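Local coordinates for protein beta-mannosidase (Trichoderma harzianum, PDB 4CVU) that probably hydrolyses non-reducing terminal beta-D-mannose residues from oligosaccharides, as a fungal beta-mannosidase of glycoside hydrolase family 2, at residues S599-I603 against Q604-Q608; S619-V622 against I623-H627; L643-V646 against E647-L650; W671-A674 against T675-Q679. All coordinates share one frame; numbering follows the deposited sequence.

Interaction 1: S599-I603 against Q604-Q608; sequences SMPSI and QTWQQ
The pyrrolidine of Pro601 lies over one face of the Trp606 indole, the two side chains crossing at about a right angle. Pro601 CG stands 3.6 Å from the centroid of the five-membered ring of Trp606, displaced toward the rim, in a CH-pi contact; Pro601 CD joins it, 3.4 Å from Trp606 NE1. Met600 comes from another direction. Its bent chain brings SD close to the plane of the indole, 3.8 Å from Trp606 CZ2, so the sulfur meets the ring edge in a Met-aromatic contact. With CG anti to the carbonyl carbon (chi1 -82°), the indole swings back from the helix toward these two preceding residues. Phe668, Val622 and Arg625 also border the ring. With an alanine in place of Trp606, Pro601 and Met600 would probably lose the aromatic surface they rest on, opening a gap between the incoming chain and helix 620-625.

Helix 603-609 begins between these residues. Ser602 is its N-cap: OG, set between backbone N and carbonyl carbon (chi1 67°), accepts from Thr605 N at 2.9 Å. The carbonyl takes part too, Ser602 O receiving a nearly straight bond from Trp606 N at 3.0 Å. Further round, Ile603 CG1 lies against the amide carbon CD of Gln607 at 3.9 Å.

Glu721 OE1 is hydrogen-bonded to both Ser602 OG and Thr605 OG1. The neutral Ser602 hydroxyl thus caps the helix, while the carboxylate, probably charged and perhaps stabilised by the nearby helix end, holds both hydroxyls from a second shell; proline, sulfur and indole supply the apolar half of the contact.

Interaction 2: S619-V622 against I623-H627; sequences STTV and ILRNH
Thr620 and Leu624 run side by side, pointing the same way, with Thr620 CG2 and Leu624 CD1 3.8 Å apart. One residue on, Thr621 and Arg625 repeat the arrangement, and Thr621 CG2 touches Arg625 CD at 3.9 Å. Both threonines hold OG1 anti to the carbonyl carbon (chi1 -61° for Thr620 and -62° for Thr621), which leaves the methyl CG2 anti to the backbone N and against the residue four places later. The hydroxyl of Thr621 bonds to Glu614 OE1.

Arg625 is extended through its first carbons, with CG 3.3 Å from Thr621 O, and then bends at chi3 (75°). Beyond the bend its guanidinium is held by carbonyl oxygens of Asn71, Gly73 and Gln713, and it makes a cation-pi contact with Trp712. Ile623 lays CG1 and CD1 alongside the carbonyl of Ser619, CG1 at 3.3 Å from Ser619 O, and faces helix 638-655.

Backbone bonds from Ile623 N to Ser619 O and from Leu624 N to Thr620 O, each 3.0 Å, are well formed; farther along, Arg625 N divides between Val622 O and a weak bond to Thr621 O. At the start of helix 620-625 Ser619 OG accepts from Val622 N at 3.2 Å and is also bonded to Glu614 O. This is a classic serine N-cap on a short helix with i to i+4 side-chain pairs.

Interaction 3: L643-V646 against E647-L650; sequences LGQV and EMTL. With NAG (2-acetamido-2-deoxy-beta-D-glucopyranose), chain B; NAG (2-acetamido-2-deoxy-beta-D-glucopyranose), chain C.
Thr649 carries OG1 anti to its own carbonyl carbon (chi1 -55°), and this turns the hydroxyl back along the helix onto Gln645 O, to which it donates at 2.7 Å. The amide of Thr649 reaches the same oxygen at 3.1 Å from the opposite face of the carbonyl plane, so one residue grips the acceptor twice. The torsion also leaves OG1 facing the glycan: N2 of the chain B N-acetylglucosamine donates to Thr649 OG1 at 3.0 Å, in a bond close to straight (165°). Thr649 CG2, on the other branch, lies 3.3 Å from O3 of that sugar.

Val646 serves both protein and carbohydrate. CG1, trans to the backbone N (chi1 168°), meets Leu650 CD1 at 4.0 Å one turn on, while CG2 makes the closer approach to the second sugar, chain C, at 3.3 Å from its O7. Leu650 in turn borders a mannose unit of the glycan.

On another side of helix 638-655, Gln645 and Met648 lie side by side, with Met648 CE 3.5 Å from Gln645 OE1. The amide of Gln645 is fastened at both ends, OE1 by Asn626 ND2 and NE2 to Asn618 OD1; Asn618 opens an Asn-Ser-Thr sequon and probably bears the sugar chain. Glu647, extended past Leu643 O, delivers its carboxylate to Tyr629 OH and, weakly, to His628.

The Thr649 hydroxyl thus acts as donor to the helix and acceptor from the acetamido N-H. Such a relay probably polarises the O-H, and it ties the first sugar to the backbone through a chain of two hydrogen bonds.

Interaction 4: W671-A674 against T675-Q679; sequences WCHA and TQLFQ. With NAG (2-acetamido-2-deoxy-beta-D-glucopyranose), chain H.
Leu677 sets CG over one face of the His673 imidazole, offset toward its rim, and Leu677 CD2 lies 4.0 Å from His673 NE2. Beside this pair runs Gln676, extended beyond CG. Its CB sits 3.3 Å from His673 O, and its CG passes 3.5 Å from Cys672 O. At the tip, OE1 takes a weak bond from a water that is also 2.8 Å from His673 ND1, and it accepts from Val728 N; NE2 is bonded to Met600 O.

All this lies on helix 664-692, which precedes strand 702-705 and so fits an outer helix of the (beta/alpha)8 barrel expected for family 2 enzymes. Thr675 OG1, placed between backbone N and carbonyl carbon (chi1 70°), donates to Cys672 O at 2.8 Å from above the carbonyl plane.

Trp671 points the other way, to a glycan on the protein. C6 of the chain H N-acetylglucosamine stands 3.4 Å above the plane of the Trp671 ring, near its rim, and Trp671 NE1 bonds to Pro659 O. Were a serine in its place, the sugar would probably lose its flat support and Pro659 O the indole N-H. The Trp671 side chain also packs against Val652 of helix 638-655.

In the fold
Along the chain the contacts come in numerical order, all between strand 592-595 and strand 702-705, the latter in the mixed sheet that probably forms the barrel. In space they form a rough square: centres are about 12 Å apart between interactions 1 and 2, 2 and 3, 3 and 4, and 4 and 1. Interactions 1 and 3 lie about 17 Å apart between centres, as do 2 and 4. Three sides join successive helices, 603-609 to 620-625 to 638-655 to 664-692. The fourth returns helix 664-692 to interaction 1. Across one diagonal Ser599 and Met600 touch Met648, whereas interactions 2 and 4 do not meet. The cluster thus closes on itself, glycans flanking interactions 3 and 4.

Interaction 1: S599-I603 against Q604-Q608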
loop_
_atom_site.group_PDB
_atom_site.type_symbol
_atom_site.label_atom_id
_atom_site.label_comp_id
_atom_site.label_asym_id
_atom_site.label_seq_id
_atom_site.Cartn_x
_atom_site.Cartn_y
_atom_site.Cartn_z
ATOM N N SER A 599 17.372 -0.307 -14.022
ATOM C CA SER A 599 17.703 0.356 -12.816
ATOM C C SER A 599 16.348 0.411 -12.044
ATOM O O SER A 599 15.300 0.246 -12.667
ATOM C CB SER A 599 18.187 1.772 -13.144
ATOM O OG SER A 599 17.110 2.620 -13.656
ATOM N N MET A 600 16.437 0.596 -10.734
ATOM C CA MET A 600 15.253 0.690 -9.875
ATOM C C MET A 600 14.503 1.931 -10.186
ATOM O O MET A 600 15.094 2.945 -10.532
ATOM C CB MET A 600 15.694 0.810 -8.418
ATOM C CG MET A 600 16.161 -0.384 -7.661
ATOM S SD MET A 600 14.997 -1.689 -7.655
ATOM C CE MET A 600 15.603 -2.808 -6.435
ATOM N N PRO A 601 13.166 1.937 -9.962
ATOM C CA PRO A 601 12.540 3.224 -10.028
ATOM C C PRO A 601 12.652 3.977 -8.688
ATOM O O PRO A 601 13.048 3.403 -7.650
ATOM C CB PRO A 601 11.059 2.855 -10.255
ATOM C CG PRO A 601 10.873 1.559 -9.565
ATOM C CD PRO A 601 12.188 0.837 -9.843
ATOM N N SER A 602 12.204 5.236 -8.679
ATOM C CA SER A 602 12.185 6.030 -7.455
ATOM C C SER A 602 11.387 5.322 -6.362
ATOM O O SER A 602 10.504 4.521 -6.651
ATOM C CB SER A 602 11.530 7.395 -7.752
ATOM O OG SER A 602 10.168 7.175 -8.057
ATOM N N ILE A 603 11.715 5.621 -5.106
ATOM C CA ILE A 603 10.896 5.131 -4.005
ATOM C C ILE A 603 9.459 5.673 -4.107
ATOM O O ILE A 603 8.520 4.997 -3.659
ATOM C CB ILE A 603 11.518 5.412 -2.609
ATOM C CG1 ILE A 603 10.648 4.802 -1.500
ATOM C CG2 ILE A 603 11.728 6.908 -2.356
ATOM C CD1 ILE A 603 11.278 4.825 -0.127
ATOM N N GLN A 604 9.258 6.859 -4.694
ATOM C CA GLN A 604 7.870 7.416 -4.753
ATOM C C GLN A 604 7.085 6.550 -5.738
ATOM O O GLN A 604 5.894 6.317 -5.570
ATOM C CB GLN A 604 7.818 8.882 -5.201
ATOM C CG GLN A 604 8.495 9.891 -4.247
ATOM C CD GLN A 604 10.015 9.921 -4.325
ATOM O OE1 GLN A 604 10.625 9.339 -5.185
ATOM N NE2 GLN A 604 10.628 10.652 -3.416
ATOM N N THR A 605 7.776 6.065 -6.795
ATOM C CA THR A 605 7.132 5.180 -7.757
ATOM C C THR A 605 6.819 3.820 -7.055
ATOM O O THR A 605 5.620 3.412 -6.987
ATOM C CB THR A 605 7.927 5.042 -9.073
ATOM O OG1 THR A 605 7.800 6.244 -9.897
ATOM C CG2 THR A 605 7.437 3.892 -9.832
ATOM N N TRP A 606 7.836 3.182 -6.433
ATOM C CA TRP A 606 7.594 1.950 -5.654
ATOM C C TRP A 606 6.390 2.121 -4.741
ATOM O O TRP A 606 5.539 1.221 -4.615
ATOM C CB TRP A 606 8.732 1.635 -4.759
ATOM C CG TRP A 606 9.826 0.912 -5.526
ATOM C CD1 TRP A 606 11.058 1.355 -5.771
ATOM C CD2 TRP A 606 9.697 -0.348 -6.164
ATOM N NE1 TRP A 606 11.784 0.397 -6.513
ATOM C CE2 TRP A 606 10.946 -0.658 -6.759
ATOM C CE3 TRP A 606 8.661 -1.275 -6.271
ATOM C CZ2 TRP A 606 11.156 -1.843 -7.443
ATOM C CZ3 TRP A 606 8.871 -2.446 -6.938
ATOM C CH2 TRP A 606 10.126 -2.731 -7.528
ATOM N N GLN A 607 6.368 3.241 -4.059
ATOM C CA GLN A 607 5.341 3.488 -3.048
ATOM C C GLN A 607 3.907 3.430 -3.597
ATOM O O GLN A 607 2.919 3.306 -2.840
ATOM C CB GLN A 607 5.605 4.823 -2.356
ATOM C CG GLN A 607 6.663 4.739 -1.281
ATOM C CD GLN A 607 7.014 6.096 -0.710
ATOM O OE1 GLN A 607 7.122 7.113 -1.420
ATOM N NE2 GLN A 607 7.168 6.121 0.556
ATOM N N GLN A 608 3.779 3.548 -4.914
ATOM C CA GLN A 608 2.476 3.492 -5.555
ATOM C C GLN A 608 1.905 2.072 -5.547
ATOM O O GLN A 608 0.711 1.917 -5.560
ATOM C CB GLN A 608 2.584 3.974 -7.013
ATOM C CG GLN A 608 3.006 5.423 -7.152
ATOM C CD GLN A 608 3.321 5.820 -8.586
ATOM O OE1 GLN A 608 3.156 5.042 -9.538
ATOM N NE2 GLN A 608 3.759 7.051 -8.747
#

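Interaction 2: S619-V622 against I623-H627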
loop_
_atom_site.group_PDB
_atom_site.type_symbol
_atom_site.label_atom_id
_atom_site.label_comp_id
_atom_site.label_asym_id
_atom_site.label_seq_id
_atom_site.Cartn_x
_atom_site.Cartn_y
_atom_site.Cartn_z
ATOM N N SER A 619 13.406 -7.161 -1.035
ATOM C CA SER A 619 12.203 -7.770 -0.461
ATOM C C SER A 619 11.647 -8.761 -1.475
ATOM O O SER A 619 11.984 -8.709 -2.671
ATOM C CB SER A 619 11.131 -6.733 -0.151
ATOM O OG SER A 619 10.719 -6.076 -1.340
ATOM N N THR A 620 10.823 -9.691 -0.996
ATOM C CA THR A 620 10.308 -10.718 -1.866
ATOM C C THR A 620 9.419 -10.087 -2.946
ATOM O O THR A 620 9.491 -10.474 -4.101
ATOM C CB THR A 620 9.548 -11.779 -1.084
ATOM O OG1 THR A 620 10.428 -12.405 -0.157
ATOM C CG2 THR A 620 8.979 -12.859 -2.024
ATOM N N THR A 621 8.588 -9.101 -2.582
ATOM C CA THR A 621 7.762 -8.470 -3.591
ATOM C C THR A 621 8.555 -7.669 -4.644
ATOM O O THR A 621 8.212 -7.701 -5.813
ATOM C CB THR A 621 6.728 -7.540 -2.944
ATOM O OG1 THR A 621 5.874 -8.326 -2.125
ATOM C CG2 THR A 621 5.934 -6.876 -4.009
ATOM N N VAL A 622 9.604 -6.959 -4.242
ATOM C CA VAL A 622 10.385 -6.154 -5.185
ATOM C C VAL A 622 11.148 -7.096 -6.151
ATOM O O VAL A 622 11.215 -6.856 -7.372
ATOM C CB VAL A 622 11.342 -5.198 -4.434
ATOM C CG1 VAL A 622 12.480 -4.721 -5.307
ATOM C CG2 VAL A 622 10.581 -4.011 -3.828
ATOM N N ILE A 623 11.708 -8.173 -5.599
ATOM C CA ILE A 623 12.407 -9.168 -6.424
ATOM C C ILE A 623 11.448 -9.780 -7.432
ATOM O O ILE A 623 11.769 -9.868 -8.636
ATOM C CB ILE A 623 13.008 -10.296 -5.577
ATOM C CG1 ILE A 623 14.224 -9.801 -4.813
ATOM C CG2 ILE A 623 13.384 -11.492 -6.451
ATOM C CD1 ILE A 623 14.550 -10.682 -3.617
ATOM N N LEU A 624 10.258 -10.172 -6.963
ATOM C CA LEU A 624 9.288 -10.851 -7.851
ATOM C C LEU A 624 8.764 -9.941 -8.962
ATOM O O LEU A 624 8.236 -10.421 -9.949
ATOM C CB LEU A 624 8.131 -11.490 -7.067
ATOM C CG LEU A 624 8.528 -12.810 -6.362
ATOM C CD1 LEU A 624 7.414 -13.380 -5.496
ATOM C CD2 LEU A 624 8.983 -13.838 -7.395
ATOM N N ARG A 625 8.917 -8.632 -8.797
ATOM C CA ARG A 625 8.512 -7.678 -9.831
ATOM C C ARG A 625 9.640 -7.371 -10.803
ATOM O O ARG A 625 9.420 -6.731 -11.844
ATOM C CB ARG A 625 7.981 -6.421 -9.193
ATOM C CG ARG A 625 6.628 -6.632 -8.527
ATOM C CD ARG A 625 6.270 -5.450 -7.665
ATOM N NE ARG A 625 5.855 -4.313 -8.500
ATOM C CZ ARG A 625 4.584 -4.022 -8.817
ATOM N NH1 ARG A 625 3.574 -4.775 -8.410
ATOM N NH2 ARG A 625 4.317 -2.997 -9.611
ATOM N N ASN A 626 10.827 -7.853 -10.523
ATOM C CA ASN A 626 11.931 -7.733 -11.480
ATOM C C ASN A 626 11.811 -8.904 -12.444
ATOM O O ASN A 626 12.037 -10.068 -12.033
ATOM C CB ASN A 626 13.271 -7.794 -10.779
ATOM C CG ASN A 626 14.425 -7.474 -11.715
ATOM O OD1 ASN A 626 14.280 -7.470 -12.959
ATOM N ND2 ASN A 626 15.525 -7.088 -11.135
ATOM N N HIS A 627 11.456 -8.615 -13.704
ATOM C CA HIS A 627 11.331 -9.675 -14.668
ATOM C C HIS A 627 12.562 -9.822 -15.512
ATOM O O HIS A 627 12.525 -10.514 -16.515
ATOM C CB HIS A 627 10.075 -9.526 -15.509
ATOM C CG HIS A 627 8.816 -9.773 -14.732
ATOM N ND1 HIS A 627 7.561 -9.591 -15.258
ATOM C CD2 HIS A 627 8.629 -10.217 -13.467
ATOM C CE1 HIS A 627 6.648 -9.917 -14.363
ATOM N NE2 HIS A 627 7.269 -10.287 -13.261
#

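Interaction 3: L643-V646 against E647-L650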
loop_
_atom_site.group_PDB
_atom_site.type_symbol
_atom_site.label_atom_id
_atom_site.label_comp_id
_atom_site.label_asym_id
_atom_site.label_seq_id
_atom_site.Cartn_x
_atom_site.Cartn_y
_atom_site.Cartn_z
ATOM N N LEU A 643 18.841 -12.637 -10.465
ATOM C CA LEU A 643 19.992 -12.406 -11.348
ATOM C C LEU A 643 20.019 -10.916 -11.716
ATOM O O LEU A 643 21.085 -10.332 -11.860
ATOM C CB LEU A 643 19.900 -13.248 -12.606
ATOM C CG LEU A 643 20.046 -14.750 -12.347
ATOM C CD1 LEU A 643 19.493 -15.544 -13.508
ATOM C CD2 LEU A 643 21.529 -15.086 -12.107
ATOM N N GLY A 644 18.835 -10.312 -11.842
ATOM C CA GLY A 644 18.785 -8.896 -12.215
ATOM C C GLY A 644 19.145 -8.034 -11.047
ATOM O O GLY A 644 19.875 -7.029 -11.225
ATOM N N GLN A 645 18.526 -8.327 -9.889
ATOM C CA GLN A 645 18.909 -7.736 -8.612
ATOM C C GLN A 645 20.434 -7.690 -8.425
ATOM O O GLN A 645 21.001 -6.665 -7.984
ATOM C CB GLN A 645 18.287 -8.489 -7.446
ATOM C CG GLN A 645 16.776 -8.482 -7.433
ATOM C CD GLN A 645 16.221 -7.086 -7.358
ATOM O OE1 GLN A 645 15.738 -6.530 -8.345
ATOM N NE2 GLN A 645 16.317 -6.501 -6.195
ATOM N N VAL A 646 21.095 -8.785 -8.759
ATOM C CA VAL A 646 22.547 -8.891 -8.635
ATOM C C VAL A 646 23.278 -7.987 -9.626
ATOM O O VAL A 646 24.270 -7.364 -9.270
ATOM C CB VAL A 646 23.012 -10.354 -8.759
ATOM C CG1 VAL A 646 24.540 -10.476 -8.923
ATOM C CG2 VAL A 646 22.566 -11.127 -7.528
ATOM N N GLU A 647 22.809 -7.922 -10.862
ATOM C CA GLU A 647 23.432 -7.019 -11.855
ATOM C C GLU A 647 23.437 -5.583 -11.352
ATOM O O GLU A 647 24.438 -4.876 -11.393
ATOM C CB GLU A 647 22.750 -7.118 -13.211
ATOM C CG GLU A 647 23.089 -8.397 -14.000
ATOM C CD GLU A 647 22.210 -8.581 -15.243
ATOM O OE1 GLU A 647 21.346 -7.716 -15.526
ATOM O OE2 GLU A 647 22.396 -9.589 -15.969
ATOM N N MET A 648 22.309 -5.110 -10.817
ATOM C CA MET A 648 22.295 -3.758 -10.363
ATOM C C MET A 648 23.221 -3.567 -9.181
ATOM O O MET A 648 23.896 -2.528 -9.066
ATOM C CB MET A 648 20.827 -3.364 -9.992
ATOM C CG MET A 648 19.914 -3.304 -11.179
ATOM S SD MET A 648 18.292 -2.623 -10.602
ATOM C CE MET A 648 17.833 -4.126 -9.820
ATOM N N THR A 649 23.283 -4.551 -8.289
ATOM C CA THR A 649 24.064 -4.447 -7.053
ATOM C C THR A 649 25.541 -4.380 -7.384
ATOM O O THR A 649 26.268 -3.569 -6.804
ATOM C CB THR A 649 23.809 -5.637 -6.089
ATOM O OG1 THR A 649 22.417 -5.760 -5.823
ATOM C CG2 THR A 649 24.513 -5.457 -4.734
ATOM N N LEU A 650 25.978 -5.211 -8.306
ATOM C CA LEU A 650 27.380 -5.222 -8.690
ATOM C C LEU A 650 27.831 -3.919 -9.403
ATOM O O LEU A 650 28.963 -3.429 -9.198
ATOM C CB LEU A 650 27.682 -6.418 -9.565
ATOM C CG LEU A 650 27.672 -7.834 -8.966
ATOM C CD1 LEU A 650 28.024 -8.861 -10.031
ATOM C CD2 LEU A 650 28.622 -7.964 -7.773
HETATM C C1 NAG B . 20.282 -8.628 -3.061
HETATM C C2 NAG B . 21.612 -7.998 -2.701
HETATM C C3 NAG B . 22.791 -8.635 -3.439
HETATM C C4 NAG B . 22.774 -10.167 -3.416
HETATM C C5 NAG B . 21.403 -10.600 -3.827
HETATM C C6 NAG B . 21.244 -12.123 -3.818
HETATM C C7 NAG B . 21.537 -5.633 -2.095
HETATM C C8 NAG B . 21.645 -4.201 -2.547
HETATM N N2 NAG B . 21.631 -6.575 -3.016
HETATM O O3 NAG B . 24.000 -8.173 -2.885
HETATM O O4 NAG B . 23.688 -10.723 -4.334
HETATM O O5 NAG B . 20.423 -10.035 -2.980
HETATM O O6 NAG B . 21.495 -12.633 -2.523
HETATM O O7 NAG B . 21.396 -5.874 -0.889
HETATM C C1 NAG C . 24.992 -10.975 -3.812
HETATM C C2 NAG C . 25.618 -12.072 -4.669
HETATM C C3 NAG C . 27.062 -12.325 -4.320
HETATM C C4 NAG C . 27.834 -11.023 -4.325
HETATM C C5 NAG C . 27.146 -10.031 -3.406
HETATM C C6 NAG C . 27.860 -8.680 -3.448
HETATM C C7 NAG C . 24.346 -13.998 -5.504
HETATM C C8 NAG C . 23.555 -15.215 -5.127
HETATM N N2 NAG C . 24.862 -13.288 -4.489
HETATM O O3 NAG C . 27.598 -13.160 -5.305
HETATM O O4 NAG C . 29.159 -11.252 -3.895
HETATM O O5 NAG C . 25.805 -9.822 -3.819
HETATM O O6 NAG C . 27.069 -7.748 -2.750
HETATM O O7 NAG C . 24.503 -13.724 -6.696
#

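Interaction 4: W671-A674 against T675-Q679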
loop_
_atom_site.group_PDB
_atom_site.type_symbol
_atom_site.label_atom_id
_atom_site.label_comp_id
_atom_site.label_asym_id
_atom_site.label_seq_id
_atom_site.Cartn_x
_atom_site.Cartn_y
_atom_site.Cartn_z
ATOM N N TRP A 671 19.724 3.499 -2.346
ATOM C CA TRP A 671 20.179 2.405 -3.236
ATOM C C TRP A 671 19.454 2.509 -4.589
ATOM O O TRP A 671 20.033 2.295 -5.616
ATOM C CB TRP A 671 19.976 0.992 -2.583
ATOM C CG TRP A 671 21.155 0.544 -1.821
ATOM C CD1 TRP A 671 21.465 0.807 -0.513
ATOM C CD2 TRP A 671 22.264 -0.184 -2.353
ATOM N NE1 TRP A 671 22.683 0.254 -0.207
ATOM C CE2 TRP A 671 23.203 -0.330 -1.325
ATOM C CE3 TRP A 671 22.556 -0.702 -3.615
ATOM C CZ2 TRP A 671 24.406 -1.005 -1.502
ATOM C CZ3 TRP A 671 23.750 -1.376 -3.803
ATOM C CH2 TRP A 671 24.656 -1.531 -2.750
ATOM N N CYS A 672 18.163 2.800 -4.601
ATOM C CA CYS A 672 17.484 2.985 -5.880
ATOM C C CYS A 672 18.147 4.056 -6.787
ATOM O O CYS A 672 18.186 3.904 -7.996
ATOM C CB CYS A 672 15.988 3.325 -5.671
ATOM S SG CYS A 672 15.027 1.900 -5.098
ATOM N N HIS A 673 18.626 5.142 -6.186
ATOM C CA HIS A 673 19.193 6.278 -6.898
ATOM C C HIS A 673 20.587 5.940 -7.430
ATOM O O HIS A 673 20.907 6.306 -8.554
ATOM C CB HIS A 673 19.240 7.464 -5.955
ATOM C CG HIS A 673 19.756 8.718 -6.566
ATOM N ND1 HIS A 673 19.153 9.319 -7.633
ATOM C CD2 HIS A 673 20.811 9.497 -6.247
ATOM C CE1 HIS A 673 19.815 10.410 -7.966
ATOM N NE2 HIS A 673 20.817 10.548 -7.130
ATOM N N ALA A 674 21.387 5.198 -6.667
ATOM C CA ALA A 674 22.718 4.753 -7.189
ATOM C C ALA A 674 22.636 3.891 -8.438
ATOM O O ALA A 674 23.515 3.999 -9.328
ATOM C CB ALA A 674 23.522 4.047 -6.098
ATOM N N THR A 675 21.656 2.970 -8.489
ATOM C CA THR A 675 21.424 2.153 -9.690
ATOM C C THR A 675 21.121 3.049 -10.866
ATOM O O THR A 675 21.574 2.778 -11.985
ATOM C CB THR A 675 20.349 1.045 -9.538
ATOM O OG1 THR A 675 19.021 1.628 -9.421
ATOM C CG2 THR A 675 20.621 0.171 -8.344
ATOM N N GLN A 676 20.377 4.145 -10.631
ATOM C CA GLN A 676 20.067 5.090 -11.688
ATOM C C GLN A 676 21.279 5.874 -12.169
ATOM O O GLN A 676 21.321 6.239 -13.292
ATOM C CB GLN A 676 19.008 6.107 -11.215
ATOM C CG GLN A 676 17.674 5.453 -11.076
ATOM C CD GLN A 676 16.575 6.452 -10.849
ATOM O OE1 GLN A 676 16.734 7.647 -11.082
ATOM N NE2 GLN A 676 15.433 5.951 -10.478
ATOM N N LEU A 677 22.228 6.150 -11.284
ATOM C CA LEU A 677 23.405 6.900 -11.648
ATOM C C LEU A 677 24.247 6.067 -12.587
ATOM O O LEU A 677 24.864 6.611 -13.528
ATOM C CB LEU A 677 24.237 7.263 -10.422
ATOM C CG LEU A 677 23.647 8.266 -9.412
ATOM C CD1 LEU A 677 24.647 8.461 -8.298
ATOM C CD2 LEU A 677 23.303 9.608 -10.062
ATOM N N PHE A 678 24.312 4.770 -12.293
ATOM C CA PHE A 678 25.147 3.862 -13.112
ATOM C C PHE A 678 24.524 3.764 -14.517
ATOM O O PHE A 678 25.204 3.959 -15.491
ATOM C CB PHE A 678 25.257 2.470 -12.491
ATOM C CG PHE A 678 25.863 1.486 -13.421
ATOM C CD1 PHE A 678 27.233 1.374 -13.523
ATOM C CD2 PHE A 678 25.072 0.733 -14.240
ATOM C CE1 PHE A 678 27.810 0.508 -14.430
ATOM C CE2 PHE A 678 25.629 -0.117 -15.162
ATOM C CZ PHE A 678 27.007 -0.241 -15.251
ATOM N N GLN A 679 23.197 3.574 -14.591
ATOM C CA GLN A 679 22.483 3.498 -15.875
ATOM C C GLN A 679 22.663 4.770 -16.679
ATOM O O GLN A 679 22.858 4.684 -17.878
ATOM C CB GLN A 679 20.969 3.268 -15.660
ATOM C CG GLN A 679 20.111 3.051 -16.912
ATOM C CD GLN A 679 18.619 3.295 -16.581
ATOM O OE1 GLN A 679 18.352 4.082 -15.717
ATOM N NE2 GLN A 679 17.701 2.702 -17.306
HETATM C C1 NAG H . 21.444 -0.644 3.466
HETATM C C2 NAG H . 21.809 -1.409 4.760
HETATM C C3 NAG H . 22.973 -2.380 4.585
HETATM C C4 NAG H . 22.728 -3.249 3.369
HETATM C C5 NAG H . 22.505 -2.356 2.145
HETATM C C6 NAG H . 22.232 -3.180 0.877
HETATM C C7 NAG H . 21.377 -0.477 6.954
HETATM C C8 NAG H . 21.810 0.431 8.077
HETATM N N2 NAG H . 22.129 -0.537 5.864
HETATM O O3 NAG H . 23.045 -3.195 5.736
HETATM O O4 NAG H . 23.852 -4.078 3.157
HETATM O O5 NAG H . 21.404 -1.516 2.372
HETATM O O6 NAG H . 21.115 -4.027 1.058
HETATM O O7 NAG H . 20.365 -1.142 7.068
HETATM O O HOH W 1 16.465 9.000 -8.335
#